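Local structure of tRNA (Guanosine-2'-O-)-methyltransferase (Aquifex aeolicus, 1ZJR) at residues K13-R16 against E17-K21; Q130-S133 against P134-E138; Q153-V157 against S158-G162. The protein catalyses the S-adenosyl-L-methionine-dependent 2'-O-methylation of the guanosine at position 18 in a subset of tRNA species. All coordinates share one frame; numbering follows the deposited sequence.

Interaction 1: K13-R16 against E17-K21; sequences KRLR and EVLEK
The two flat groups that meet here are the guanidinium of Arg16 and the carboxylate of Glu20, one helical turn further on. Their planes stand 76° apart, and Glu20 OE1 reaches the guanidinium obliquely. OE1 lies 3.6 Å from Arg16 NE, a long salt bridge in which no N-H is aimed at the oxygen, so attraction of the charges is all that joins them. The directed partner of the arginine is Glu185, which forms a salt bridge with NH2. Arg16 runs past Glu20 on a chain extended from CG to NE: CG lies anti to the backbone N (chi1 -170°) and passes 3.8 Å from Glu20 OE1.

Round the helix the contact turns apolar. Leu15 lays one methyl, CD2, across the branch of Leu19, 3.4 Å from CG, closer than usual carbon contact, with Leu19 CD1 at 3.5 Å from the same methyl. Trp77 and Leu192 also lie against Leu15, while Leu19 meets Ile191. The acid of Glu17 runs back beside the preceding turn, and its OE2 stays 5.1 Å from Arg14 NE, too far for a bond between the opposite charges.

Four backbone bonds carry the turn, from Glu17 N to Lys13 O through Glu20 N to Arg16 O, the last bent to 143°. This is the i to i+4 pattern of an alpha helix, here the amphipathic N-terminal helix 7-19, whose Leu15 and Leu19 face packs on the C-terminal helix 185-200.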
loop_
_atom_site.group_PDB
_atom_site.type_symbol
_atom_site.label_atom_id
_atom_site.label_comp_id
_atom_site.label_asym_id
_atom_site.label_seq_id
_atom_site.Cartn_x
_atom_site.Cartn_y
_atom_site.Cartn_z
ATOM N N LYS A 13 19.508 11.467 5.957
ATOM C CA LYS A 13 20.203 11.227 4.702
ATOM C C LYS A 13 19.579 9.988 4.071
ATOM O O LYS A 13 19.275 9.956 2.878
ATOM C CB LYS A 13 21.689 10.970 4.967
ATOM C CG LYS A 13 22.549 10.846 3.719
ATOM C CD LYS A 13 23.071 12.202 3.256
ATOM C CE LYS A 13 24.003 12.826 4.292
ATOM N NZ LYS A 13 24.580 14.122 3.831
ATOM N N ARG A 14 19.385 8.968 4.898
ATOM C CA ARG A 14 18.805 7.715 4.446
ATOM C C ARG A 14 17.346 7.920 4.051
ATOM O O ARG A 14 16.864 7.324 3.088
ATOM C CB ARG A 14 18.922 6.672 5.560
ATOM C CG ARG A 14 18.752 5.237 5.103
ATOM C CD ARG A 14 19.437 4.294 6.078
ATOM N NE ARG A 14 20.851 4.635 6.223
ATOM C CZ ARG A 14 21.704 3.995 7.017
ATOM N NH1 ARG A 14 21.293 2.970 7.752
ATOM N NH2 ARG A 14 22.971 4.383 7.074
ATOM N N LEU A 15 16.653 8.775 4.795
ATOM C CA LEU A 15 15.251 9.065 4.527
ATOM C C LEU A 15 15.150 9.698 3.141
ATOM O O LEU A 15 14.245 9.400 2.368
ATOM C CB LEU A 15 14.701 10.038 5.578
ATOM C CG LEU A 15 13.199 10.049 5.889
ATOM C CD1 LEU A 15 12.849 11.364 6.575
ATOM C CD2 LEU A 15 12.371 9.884 4.626
ATOM N N ARG A 16 16.096 10.577 2.833
ATOM C CA ARG A 16 16.113 11.251 1.545
ATOM C C ARG A 16 16.262 10.243 0.406
ATOM O O ARG A 16 15.550 10.310 -0.592
ATOM C CB ARG A 16 17.256 12.266 1.502
ATOM C CG ARG A 16 17.190 13.166 0.297
ATOM C CD ARG A 16 18.262 14.238 0.322
ATOM N NE ARG A 16 18.082 15.140 -0.805
ATOM C CZ ARG A 16 17.197 16.129 -0.843
ATOM N NH1 ARG A 16 16.408 16.365 0.193
ATOM N NH2 ARG A 16 17.087 16.871 -1.933
ATOM N N GLU A 17 17.195 9.310 0.559
ATOM C CA GLU A 17 17.418 8.282 -0.455
ATOM C C GLU A 17 16.139 7.469 -0.644
ATOM O O GLU A 17 15.764 7.118 -1.763
ATOM C CB GLU A 17 18.557 7.361 -0.017
ATOM C CG GLU A 17 19.890 8.073 0.121
ATOM C CD GLU A 17 20.930 7.229 0.832
ATOM O OE1 GLU A 17 22.112 7.632 0.841
ATOM O OE2 GLU A 17 20.562 6.170 1.388
ATOM N N VAL A 18 15.472 7.173 0.463
ATOM C CA VAL A 18 14.231 6.416 0.414
ATOM C C VAL A 18 13.159 7.228 -0.304
ATOM O O VAL A 18 12.454 6.708 -1.166
ATOM C CB VAL A 18 13.749 6.048 1.843
ATOM C CG1 VAL A 18 12.333 5.496 1.800
ATOM C CG2 VAL A 18 14.697 5.017 2.454
ATOM N N LEU A 19 13.034 8.506 0.043
ATOM C CA LEU A 19 12.031 9.345 -0.599
ATOM C C LEU A 19 12.285 9.485 -2.102
ATOM O O LEU A 19 11.348 9.622 -2.887
ATOM C CB LEU A 19 11.984 10.727 0.071
ATOM C CG LEU A 19 11.397 10.738 1.488
ATOM C CD1 LEU A 19 11.481 12.145 2.080
ATOM C CD2 LEU A 19 9.950 10.267 1.437
ATOM N N GLU A 20 13.549 9.427 -2.509
ATOM C CA GLU A 20 13.878 9.546 -3.926
ATOM C C GLU A 20 13.460 8.323 -4.744
ATOM O O GLU A 20 13.452 8.364 -5.973
ATOM C CB GLU A 20 15.375 9.826 -4.093
ATOM C CG GLU A 20 15.741 11.252 -3.698
ATOM C CD GLU A 20 17.232 11.512 -3.673
ATOM O OE1 GLU A 20 17.619 12.680 -3.445
ATOM O OE2 GLU A 20 18.014 10.557 -3.874
ATOM N N LYS A 21 13.092 7.244 -4.063
ATOM C CA LYS A 21 12.659 6.025 -4.744
ATOM C C LYS A 21 11.169 5.759 -4.527
ATOM O O LYS A 21 10.600 4.855 -5.130
ATOM C CB LYS A 21 13.462 4.823 -4.246
ATOM C CG LYS A 21 14.958 4.899 -4.539
ATOM C CD LYS A 21 15.701 3.780 -3.825
ATOM C CE LYS A 21 17.207 3.867 -4.039
ATOM N NZ LYS A 21 17.934 2.863 -3.203
#

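Interaction 2: Q130-S133 against P134-E138; sequences QGVS and PEIVE
Ser133 is the N-cap of the short helix 134-137 in the SPOUT methyltransferase fold: its OG meets Ile136 N and its carbonyl O meets Val137 N. The serine thus serves the new helix with two acceptors. The capping bond from Ile136 N to Ser133 OG is 3.3 Å long, at 155°. The bond from Val137 N to Ser133 O, the first i to i+4 bond of the helix, is 3.1 Å long and straighter, at 170°. The amide of Ser133 is engaged as well, donating to the carboxylate of Asp31 on strand 26-31, so N, O and OG of this one residue all have partners. Pro134 follows as the first helical residue, where its lack of an N-H costs nothing; its own carbonyl O accepts from Glu138 N at 3.1 Å and carries the helical pattern on.

The hydroxyl can cap because chi1 of 60° sets OG between the backbone N and the carbonyl carbon, turned to the first turn of the helix. There it also lies 3.3 Å from Ile136 CG1. Glu135, its chain bent at chi2, brings OE1 to 3.4 Å from Ser133 CB, a touch on carbon. Replacing Ser133, an alanine here would probably leave the N-H of Ile136 without its capping acceptor and the first turn less firmly held.

Val132, just before the cap, packs its side chain on Ile136 and Val137. Its backbone bonds to Thr103, a predicted S-adenosyl-L-methionine-binding residue, and Trp104 lies against both Val132 and Val137. Val132 CB faces Ile136 CG2, while methyl CG2 of the same valine rests on Val137 CB at 4.0 Å, the two side chains crossing at about a right angle.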
loop_
_atom_site.group_PDB
_atom_site.type_symbol
_atom_site.label_atom_id
_atom_site.label_comp_id
_atom_site.label_asym_id
_atom_site.label_seq_id
_atom_site.Cartn_x
_atom_site.Cartn_y
_atom_site.Cartn_z
ATOM N N GLN A 130 -14.494 -12.364 0.431
ATOM C CA GLN A 130 -13.847 -12.569 -0.863
ATOM C C GLN A 130 -12.669 -11.618 -1.105
ATOM O O GLN A 130 -12.288 -11.363 -2.246
ATOM C CB GLN A 130 -14.884 -12.428 -1.984
ATOM C CG GLN A 130 -15.992 -13.478 -1.904
ATOM C CD GLN A 130 -17.015 -13.356 -3.017
ATOM O OE1 GLN A 130 -16.748 -13.692 -4.173
ATOM N NE2 GLN A 130 -18.194 -12.863 -2.673
ATOM N N GLY A 131 -12.080 -11.122 -0.022
ATOM C CA GLY A 131 -10.957 -10.203 -0.140
ATOM C C GLY A 131 -11.434 -8.832 0.293
ATOM O O GLY A 131 -11.371 -8.482 1.475
ATOM N N VAL A 132 -11.906 -8.048 -0.668
ATOM C CA VAL A 132 -12.441 -6.732 -0.369
ATOM C C VAL A 132 -13.951 -6.915 -0.225
ATOM O O VAL A 132 -14.491 -7.971 -0.555
ATOM C CB VAL A 132 -12.164 -5.719 -1.507
ATOM C CG1 VAL A 132 -10.648 -5.543 -1.696
ATOM C CG2 VAL A 132 -12.817 -6.195 -2.802
ATOM N N SER A 133 -14.630 -5.890 0.269
ATOM C CA SER A 133 -16.075 -5.966 0.434
ATOM C C SER A 133 -16.766 -5.839 -0.918
ATOM O O SER A 133 -16.154 -5.433 -1.907
ATOM C CB SER A 133 -16.548 -4.835 1.340
ATOM O OG SER A 133 -16.206 -3.586 0.766
ATOM N N PRO A 134 -18.053 -6.214 -0.985
ATOM C CA PRO A 134 -18.777 -6.107 -2.252
ATOM C C PRO A 134 -18.937 -4.629 -2.622
ATOM O O PRO A 134 -18.987 -4.276 -3.802
ATOM C CB PRO A 134 -20.114 -6.779 -1.943
ATOM C CG PRO A 134 -19.732 -7.815 -0.927
ATOM C CD PRO A 134 -18.804 -7.037 -0.020
ATOM N N GLU A 135 -19.019 -3.776 -1.605
ATOM C CA GLU A 135 -19.166 -2.339 -1.820
ATOM C C GLU A 135 -17.954 -1.813 -2.584
ATOM O O GLU A 135 -18.084 -1.024 -3.522
ATOM C CB GLU A 135 -19.287 -1.599 -0.483
ATOM C CG GLU A 135 -20.602 -1.812 0.275
ATOM C CD GLU A 135 -20.770 -3.224 0.834
ATOM O OE1 GLU A 135 -19.815 -3.757 1.434
ATOM O OE2 GLU A 135 -21.871 -3.797 0.686
ATOM N N ILE A 136 -16.772 -2.267 -2.187
ATOM C CA ILE A 136 -15.545 -1.840 -2.842
ATOM C C ILE A 136 -15.370 -2.428 -4.241
ATOM O O ILE A 136 -15.048 -1.707 -5.184
ATOM C CB ILE A 136 -14.304 -2.201 -1.980
ATOM C CG1 ILE A 136 -14.281 -1.331 -0.720
ATOM C CG2 ILE A 136 -13.026 -2.022 -2.793
ATOM C CD1 ILE A 136 -13.136 -1.650 0.243
ATOM N N VAL A 137 -15.595 -3.730 -4.388
ATOM C CA VAL A 137 -15.409 -4.357 -5.684
ATOM C C VAL A 137 -16.323 -3.758 -6.755
ATOM O O VAL A 137 -15.996 -3.787 -7.940
ATOM C CB VAL A 137 -15.608 -5.899 -5.608
ATOM C CG1 VAL A 137 -17.086 -6.266 -5.709
ATOM C CG2 VAL A 137 -14.802 -6.574 -6.707
ATOM N N GLU A 138 -17.452 -3.198 -6.331
ATOM C CA GLU A 138 -18.399 -2.588 -7.259
ATOM C C GLU A 138 -17.811 -1.410 -8.030
ATOM O O GLU A 138 -18.247 -1.114 -9.142
ATOM C CB GLU A 138 -19.649 -2.123 -6.511
ATOM C CG GLU A 138 -20.544 -3.252 -6.039
ATOM C CD GLU A 138 -21.154 -4.035 -7.188
ATOM O OE1 GLU A 138 -20.392 -4.570 -8.022
ATOM O OE2 GLU A 138 -22.399 -4.118 -7.256
#

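Interaction 3: Q153-V157 against S158-G162; sequences QSLNV and SVATG
Asn156 turns its amide over the opening of helix 157-174, so that OD1 sits against the first turn and CB lies 3.9 Å from Val159 CG2, the two side chains crossing nearly at right angles. OD1 takes the N-H of Val159 at 3.0 Å, in the carbonyl plane and on a lone pair. A second donor, Ser158 N, is closer at 2.7 Å, but its angle of only 122° makes that bond weak. CG is anti to the backbone N (chi1 160°), which swings the amide towards the helix. The other end of the amide is engaged too: ND2 donates to Asn38 OD1 of helix 36-49, which holds the group against rotation and joins the cap to that helix. The main-chain O of Asn156 receives Ala160 N, so the cap residue supplies two acceptors to the helix start.

One residue on, Val157 O is gripped twice by Thr161. The backbone N-H comes at 3.0 Å and the hydroxyl OG1 at 2.8 Å, from opposite faces of the carbonyl plane. With OG1 beside its own backbone N (chi1 -65°), the threonine folds its hydroxyl back along the helix, and the hydroxyl of this buried residue is satisfied by the preceding turn. Thr161 and Ser158 also pack on Ile42.

Leu155 CB rests 4.3 Å from Ala160 CB, and both side chains touch Ile146. Leu155 and Ile146 are predicted to bind S-adenosyl-L-methionine, and Leu155 O is hydrogen-bonded to a glycerol, probably from the crystallisation liquor. The arrangement is an Asn N-cap joining the loop that probably binds the cofactor to helix 157-174 of the trefoil-knotted SPOUT fold.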
loop_
_atom_site.group_PDB
_atom_site.type_symbol
_atom_site.label_atom_id
_atom_site.label_comp_id
_atom_site.label_asym_id
_atom_site.label_seq_id
_atom_site.Cartn_x
_atom_site.Cartn_y
_atom_site.Cartn_z
ATOM N N GLN A 153 -8.184 -21.943 -0.327
ATOM C CA GLN A 153 -8.875 -21.128 -1.318
ATOM C C GLN A 153 -8.212 -19.756 -1.471
ATOM O O GLN A 153 -8.381 -19.083 -2.488
ATOM C CB GLN A 153 -10.330 -20.961 -0.920
ATOM N N SER A 154 -7.456 -19.346 -0.458
ATOM C CA SER A 154 -6.788 -18.053 -0.502
ATOM C C SER A 154 -5.517 -18.067 0.333
ATOM O O SER A 154 -5.265 -19.010 1.083
ATOM C CB SER A 154 -7.721 -16.963 0.028
ATOM O OG SER A 154 -8.005 -17.179 1.400
ATOM N N LEU A 155 -4.733 -17.002 0.207
ATOM C CA LEU A 155 -3.478 -16.860 0.945
ATOM C C LEU A 155 -3.663 -15.904 2.115
ATOM O O LEU A 155 -4.658 -15.179 2.180
ATOM C CB LEU A 155 -2.400 -16.278 0.019
ATOM C CG LEU A 155 -1.911 -17.105 -1.173
ATOM C CD1 LEU A 155 -1.211 -16.208 -2.181
ATOM C CD2 LEU A 155 -0.970 -18.197 -0.675
ATOM N N ASN A 156 -2.704 -15.909 3.038
ATOM C CA ASN A 156 -2.715 -14.975 4.165
ATOM C C ASN A 156 -2.698 -13.595 3.489
ATOM O O ASN A 156 -1.955 -13.395 2.532
ATOM C CB ASN A 156 -1.452 -15.192 5.019
ATOM C CG ASN A 156 -1.114 -13.995 5.896
ATOM O OD1 ASN A 156 -0.513 -13.026 5.436
ATOM N ND2 ASN A 156 -1.506 -14.057 7.167
ATOM N N VAL A 157 -3.512 -12.655 3.966
ATOM C CA VAL A 157 -3.587 -11.326 3.350
ATOM C C VAL A 157 -2.246 -10.596 3.207
ATOM O O VAL A 157 -2.009 -9.916 2.205
ATOM C CB VAL A 157 -4.600 -10.413 4.111
ATOM C CG1 VAL A 157 -4.103 -10.134 5.518
ATOM C CG2 VAL A 157 -4.830 -9.106 3.344
ATOM N N SER A 158 -1.363 -10.735 4.192
ATOM C CA SER A 158 -0.067 -10.063 4.130
ATOM C C SER A 158 0.817 -10.681 3.042
ATOM O O SER A 158 1.532 -9.976 2.317
ATOM C CB SER A 158 0.635 -10.147 5.488
ATOM O OG SER A 158 1.922 -9.557 5.423
ATOM N N VAL A 159 0.763 -12.001 2.925
ATOM C CA VAL A 159 1.558 -12.681 1.915
ATOM C C VAL A 159 1.056 -12.295 0.524
ATOM O O VAL A 159 1.853 -11.985 -0.361
ATOM C CB VAL A 159 1.488 -14.221 2.089
ATOM C CG1 VAL A 159 2.297 -14.913 0.993
ATOM C CG2 VAL A 159 2.033 -14.610 3.459
ATOM N N ALA A 160 -0.262 -12.297 0.336
ATOM C CA ALA A 160 -0.840 -11.939 -0.960
ATOM C C ALA A 160 -0.465 -10.509 -1.328
ATOM O O ALA A 160 -0.146 -10.215 -2.478
ATOM C CB ALA A 160 -2.367 -12.083 -0.920
ATOM N N THR A 161 -0.507 -9.619 -0.345
ATOM C CA THR A 161 -0.170 -8.222 -0.588
ATOM C C THR A 161 1.267 -8.095 -1.077
ATOM O O THR A 161 1.553 -7.330 -1.999
ATOM C CB THR A 161 -0.360 -7.373 0.692
ATOM O OG1 THR A 161 -1.750 -7.365 1.047
ATOM C CG2 THR A 161 0.108 -5.931 0.458
ATOM N N GLY A 162 2.173 -8.852 -0.465
ATOM C CA GLY A 162 3.562 -8.802 -0.884
ATOM C C GLY A 162 3.755 -9.355 -2.288
ATOM O O GLY A 162 4.531 -8.820 -3.081
#

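Along the chain the three contacts follow one after another. Interaction 1 lies on the N-terminal helix 7-19, on the opposite side of the chain's centre from the other two, its centre about 35 Å from that of interaction 2 and about 28 Å from that of interaction 3. Interactions 2 and 3 are about 16 Å apart between centres, their nearest atoms about 7 Å apart. Each caps a helix that follows a loop, after strands 121-126 and 142-145 of the one parallel sheet. Interaction 2 adjoins predicted Thr103, and interaction 3 contains predicted Leu155 and touches Ile146. Both helix starts thus lie near the probable cofactor pocket, while 13-21 joins the terminal helices far from it.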